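Local coordinates for protein 2-oxoglutarate dehydrogenase E3 component (Thermus thermophilus, PDB 2YQU) that probably oxidises protein-bound dihydrolipoyl groups with NAD(+) as acceptor, using one FAD per subunit, as the E3 component of the 2-oxoglutarate dehydrogenase complex, at residues M379-L389 / V400-L411. Sequence-based numbering, arbitrary orientation.
Sequences MGETEGFIKVL and VHGIGARVGDVL
Ile386 reaches from strand 385-389 across Gly402 to the start of helix 407-411. Its CB stands 4.1 Å from His401 O, and CG2 reaches across to Val400 CG1 on the partner strand, 3.8 Å away. CG1, anti to the carbonyl carbon (chi1 -66°), lies 3.6 Å from Val407 CG2, the two side chains running antiparallel past one another. At the tip, CD1 presses tightly on Val410 CG1 (3.5 Å) and also meets Leu411 CD1. Gly402, its non-hydrogen-bonded partner, leaves room for this course: a CB there would crowd Ile386 CG1 and Phe385 O. Cut back to an alanine, Ile386 would probably leave a gap between sheet and helix, with Val407 and Val410 deprived of this apolar partner. Four backbone bonds zip the antiparallel hairpin, among them Lys387 N to His401 O (2.8 Å, 160° at the hydrogen). On the other face, Phe385 CE2 meets Ile403 CG2 obliquely at 3.7 Å, and Lys387 NZ forms salt bridges with Asp207, Glu209 and Glu353. Where the strands part, a water donates to Glu381 OE2 and Glu383 O and accepts from Ala405 N (2.9 Å), while Glu381 OE1 bonds His343. The pair lies within the antiparallel sheet of the dimerisation domain, between strands 345-350 and 363-369; helix 438-449 packs on Ile386, Val388 and Val400, helix 208-221 on Phe385, His401 and Ile403.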
loop_
_atom_site.group_PDB
_atom_site.type_symbol
_atom_site.label_atom_id
_atom_site.label_comp_id
_atom_site.label_asym_id
_atom_site.label_seq_id
_atom_site.Cartn_x
_atom_site.Cartn_y
_atom_site.Cartn_z
ATOM N N MET A 379 3.737 -12.087 6.385
ATOM C CA MET A 379 2.931 -11.342 7.368
ATOM C C MET A 379 2.041 -12.223 8.243
ATOM O O MET A 379 1.503 -11.753 9.249
ATOM C CB MET A 379 1.983 -10.362 6.664
ATOM C CG MET A 379 2.632 -9.222 5.968
ATOM S SD MET A 379 1.456 -8.502 4.794
ATOM C CE MET A 379 2.467 -7.231 4.111
ATOM N N GLY A 380 1.838 -13.468 7.831
ATOM C CA GLY A 380 0.903 -14.364 8.490
ATOM C C GLY A 380 -0.506 -14.230 7.940
ATOM O O GLY A 380 -1.459 -14.625 8.597
ATOM N N GLU A 381 -0.625 -13.651 6.745
ATOM C CA GLU A 381 -1.891 -13.512 6.029
ATOM C C GLU A 381 -1.978 -14.558 4.923
ATOM O O GLU A 381 -1.030 -14.758 4.163
ATOM C CB GLU A 381 -2.003 -12.118 5.416
ATOM C CG GLU A 381 -2.109 -10.996 6.435
ATOM C CD GLU A 381 -3.429 -10.997 7.180
ATOM O OE1 GLU A 381 -3.479 -10.430 8.294
ATOM O OE2 GLU A 381 -4.411 -11.568 6.661
ATOM N N THR A 382 -3.118 -15.232 4.842
ATOM C CA THR A 382 -3.344 -16.247 3.817
ATOM C C THR A 382 -4.661 -16.042 3.063
ATOM O O THR A 382 -4.794 -16.505 1.939
ATOM C CB THR A 382 -3.320 -17.648 4.449
ATOM O OG1 THR A 382 -4.218 -17.700 5.564
ATOM C CG2 THR A 382 -1.953 -17.959 5.058
ATOM N N GLU A 383 -5.619 -15.344 3.675
ATOM C CA GLU A 383 -6.956 -15.184 3.112
ATOM C C GLU A 383 -7.071 -13.904 2.294
ATOM O O GLU A 383 -6.519 -12.872 2.662
ATOM C CB GLU A 383 -8.012 -15.139 4.223
ATOM C CG GLU A 383 -8.227 -16.438 4.987
ATOM C CD GLU A 383 -8.602 -17.614 4.098
ATOM O OE1 GLU A 383 -9.615 -17.531 3.355
ATOM O OE2 GLU A 383 -7.880 -18.633 4.152
ATOM N N GLY A 384 -7.828 -13.983 1.208
ATOM C CA GLY A 384 -8.098 -12.843 0.359
ATOM C C GLY A 384 -7.716 -13.081 -1.079
ATOM O O GLY A 384 -7.113 -14.097 -1.420
ATOM N N PHE A 385 -8.085 -12.132 -1.929
ATOM C CA PHE A 385 -7.716 -12.169 -3.337
ATOM C C PHE A 385 -7.844 -10.785 -3.947
ATOM O O PHE A 385 -8.458 -9.893 -3.370
ATOM C CB PHE A 385 -8.623 -13.142 -4.106
ATOM C CG PHE A 385 -10.075 -12.713 -4.152
ATOM C CD1 PHE A 385 -10.536 -11.868 -5.162
ATOM C CD2 PHE A 385 -10.976 -13.165 -3.195
ATOM C CE1 PHE A 385 -11.872 -11.471 -5.204
ATOM C CE2 PHE A 385 -12.316 -12.775 -3.233
ATOM C CZ PHE A 385 -12.762 -11.929 -4.240
ATOM N N ILE A 386 -7.236 -10.610 -5.111
ATOM C CA ILE A 386 -7.540 -9.471 -5.975
ATOM C C ILE A 386 -7.951 -10.004 -7.342
ATOM O O ILE A 386 -7.382 -10.971 -7.840
ATOM C CB ILE A 386 -6.338 -8.496 -6.094
ATOM C CG1 ILE A 386 -6.047 -7.845 -4.739
ATOM C CG2 ILE A 386 -6.627 -7.407 -7.146
ATOM C CD1 ILE A 386 -4.769 -7.032 -4.702
ATOM N N LYS A 387 -8.947 -9.352 -7.925
ATOM C CA LYS A 387 -9.553 -9.734 -9.177
ATOM C C LYS A 387 -9.499 -8.531 -10.116
ATOM O O LYS A 387 -9.899 -7.426 -9.742
ATOM C CB LYS A 387 -10.993 -10.172 -8.895
ATOM C CG LYS A 387 -11.909 -10.248 -10.075
ATOM C CD LYS A 387 -13.155 -11.069 -9.760
ATOM C CE LYS A 387 -14.271 -10.226 -9.141
ATOM N NZ LYS A 387 -15.538 -11.017 -8.947
ATOM N N VAL A 388 -8.979 -8.743 -11.319
ATOM C CA VAL A 388 -8.974 -7.743 -12.376
ATOM C C VAL A 388 -9.967 -8.152 -13.467
ATOM O O VAL A 388 -9.953 -9.283 -13.941
ATOM C CB VAL A 388 -7.564 -7.565 -12.973
ATOM C CG1 VAL A 388 -7.592 -6.659 -14.223
ATOM C CG2 VAL A 388 -6.601 -7.017 -11.923
ATOM N N LEU A 389 -10.831 -7.221 -13.850
ATOM C CA LEU A 389 -11.773 -7.428 -14.941
ATOM C C LEU A 389 -11.270 -6.635 -16.139
ATOM O O LEU A 389 -11.055 -5.447 -16.025
ATOM C CB LEU A 389 -13.160 -6.947 -14.529
ATOM C CG LEU A 389 -13.656 -7.509 -13.193
ATOM C CD1 LEU A 389 -15.043 -7.017 -12.871
ATOM C CD2 LEU A 389 -13.618 -9.030 -13.215
ATOM N N VAL A 400 -11.285 -3.346 -10.795
ATOM C CA VAL A 400 -10.423 -4.122 -9.917
ATOM C C VAL A 400 -11.075 -4.207 -8.539
ATOM O O VAL A 400 -11.629 -3.236 -8.030
ATOM C CB VAL A 400 -8.990 -3.522 -9.816
ATOM C CG1 VAL A 400 -8.067 -4.454 -9.018
ATOM C CG2 VAL A 400 -8.420 -3.254 -11.209
ATOM N N HIS A 401 -11.047 -5.396 -7.958
ATOM C CA HIS A 401 -11.784 -5.672 -6.739
ATOM C C HIS A 401 -10.991 -6.628 -5.865
ATOM O O HIS A 401 -10.305 -7.516 -6.362
ATOM C CB HIS A 401 -13.128 -6.319 -7.064
ATOM C CG HIS A 401 -13.944 -5.581 -8.081
ATOM N ND1 HIS A 401 -15.292 -5.381 -7.923
ATOM C CD2 HIS A 401 -13.629 -5.043 -9.284
ATOM C CE1 HIS A 401 -15.767 -4.734 -8.972
ATOM N NE2 HIS A 401 -14.774 -4.500 -9.804
ATOM N N GLY A 402 -11.092 -6.469 -4.559
ATOM C CA GLY A 402 -10.348 -7.345 -3.694
ATOM C C GLY A 402 -10.782 -7.335 -2.263
ATOM O O GLY A 402 -11.564 -6.495 -1.825
ATOM N N ILE A 403 -10.268 -8.319 -1.549
ATOM C CA ILE A 403 -10.379 -8.394 -0.109
ATOM C C ILE A 403 -9.092 -9.002 0.432
ATOM O O ILE A 403 -8.600 -10.002 -0.096
ATOM C CB ILE A 403 -11.620 -9.209 0.316
ATOM C CG1 ILE A 403 -11.680 -9.330 1.841
ATOM C CG2 ILE A 403 -11.651 -10.587 -0.362
ATOM C CD1 ILE A 403 -12.984 -9.911 2.350
ATOM N N GLY A 404 -8.546 -8.381 1.468
ATOM C CA GLY A 404 -7.308 -8.841 2.071
ATOM C C GLY A 404 -6.600 -7.745 2.829
ATOM O O GLY A 404 -7.005 -6.586 2.804
ATOM N N ALA A 405 -5.549 -8.137 3.528
ATOM C CA ALA A 405 -4.713 -7.220 4.282
ATOM C C ALA A 405 -4.272 -6.075 3.380
ATOM O O ALA A 405 -3.744 -6.299 2.313
ATOM C CB ALA A 405 -3.506 -7.968 4.833
ATOM N N ARG A 406 -4.575 -4.849 3.788
ATOM C CA ARG A 406 -4.131 -3.644 3.087
ATOM C C ARG A 406 -4.555 -3.555 1.612
ATOM O O ARG A 406 -3.928 -2.858 0.833
ATOM C CB ARG A 406 -2.616 -3.498 3.245
ATOM C CG ARG A 406 -2.231 -3.375 4.717
ATOM C CD ARG A 406 -0.865 -3.836 5.060
ATOM N NE ARG A 406 -0.692 -3.834 6.509
ATOM C CZ ARG A 406 0.441 -4.123 7.126
ATOM N NH1 ARG A 406 1.523 -4.443 6.431
ATOM N NH2 ARG A 406 0.498 -4.092 8.452
ATOM N N VAL A 407 -5.649 -4.213 1.238
ATOM C CA VAL A 407 -6.019 -4.275 -0.169
ATOM C C VAL A 407 -6.357 -2.893 -0.724
ATOM O O VAL A 407 -6.192 -2.640 -1.911
ATOM C CB VAL A 407 -7.166 -5.282 -0.424
ATOM C CG1 VAL A 407 -8.529 -4.628 -0.304
ATOM C CG2 VAL A 407 -6.992 -5.948 -1.783
ATOM N N GLY A 408 -6.833 -2.007 0.139
ATOM C CA GLY A 408 -7.051 -0.631 -0.250
ATOM C C GLY A 408 -5.777 0.067 -0.699
ATOM O O GLY A 408 -5.775 0.795 -1.712
ATOM N N ASP A 409 -4.698 -0.132 0.050
ATOM C CA ASP A 409 -3.393 0.412 -0.327
ATOM C C ASP A 409 -2.924 -0.152 -1.663
ATOM O O ASP A 409 -2.357 0.559 -2.481
ATOM C CB ASP A 409 -2.333 0.105 0.726
ATOM C CG ASP A 409 -2.592 0.787 2.051
ATOM O OD1 ASP A 409 -3.342 1.797 2.103
ATOM O OD2 ASP A 409 -2.064 0.374 3.104
ATOM N N VAL A 410 -3.139 -1.442 -1.870
ATOM C CA VAL A 410 -2.739 -2.092 -3.107
ATOM C C VAL A 410 -3.544 -1.541 -4.280
ATOM O O VAL A 410 -2.989 -1.277 -5.356
ATOM C CB VAL A 410 -2.902 -3.636 -3.024
ATOM C CG1 VAL A 410 -2.637 -4.292 -4.374
ATOM C CG2 VAL A 410 -1.955 -4.205 -1.964
ATOM N N LEU A 411 -4.842 -1.329 -4.072
ATOM C CA LEU A 411 -5.709 -0.914 -5.170
ATOM C C LEU A 411 -5.610 0.581 -5.491
ATOM O O LEU A 411 -6.239 1.034 -6.446
ATOM C CB LEU A 411 -7.163 -1.322 -4.909
ATOM C CG LEU A 411 -7.632 -2.582 -5.617
ATOM C CD1 LEU A 411 -6.652 -3.719 -5.386
ATOM C CD2 LEU A 411 -9.033 -2.951 -5.153
HETATM O O HOH W 1 -5.139 -10.998 4.055
#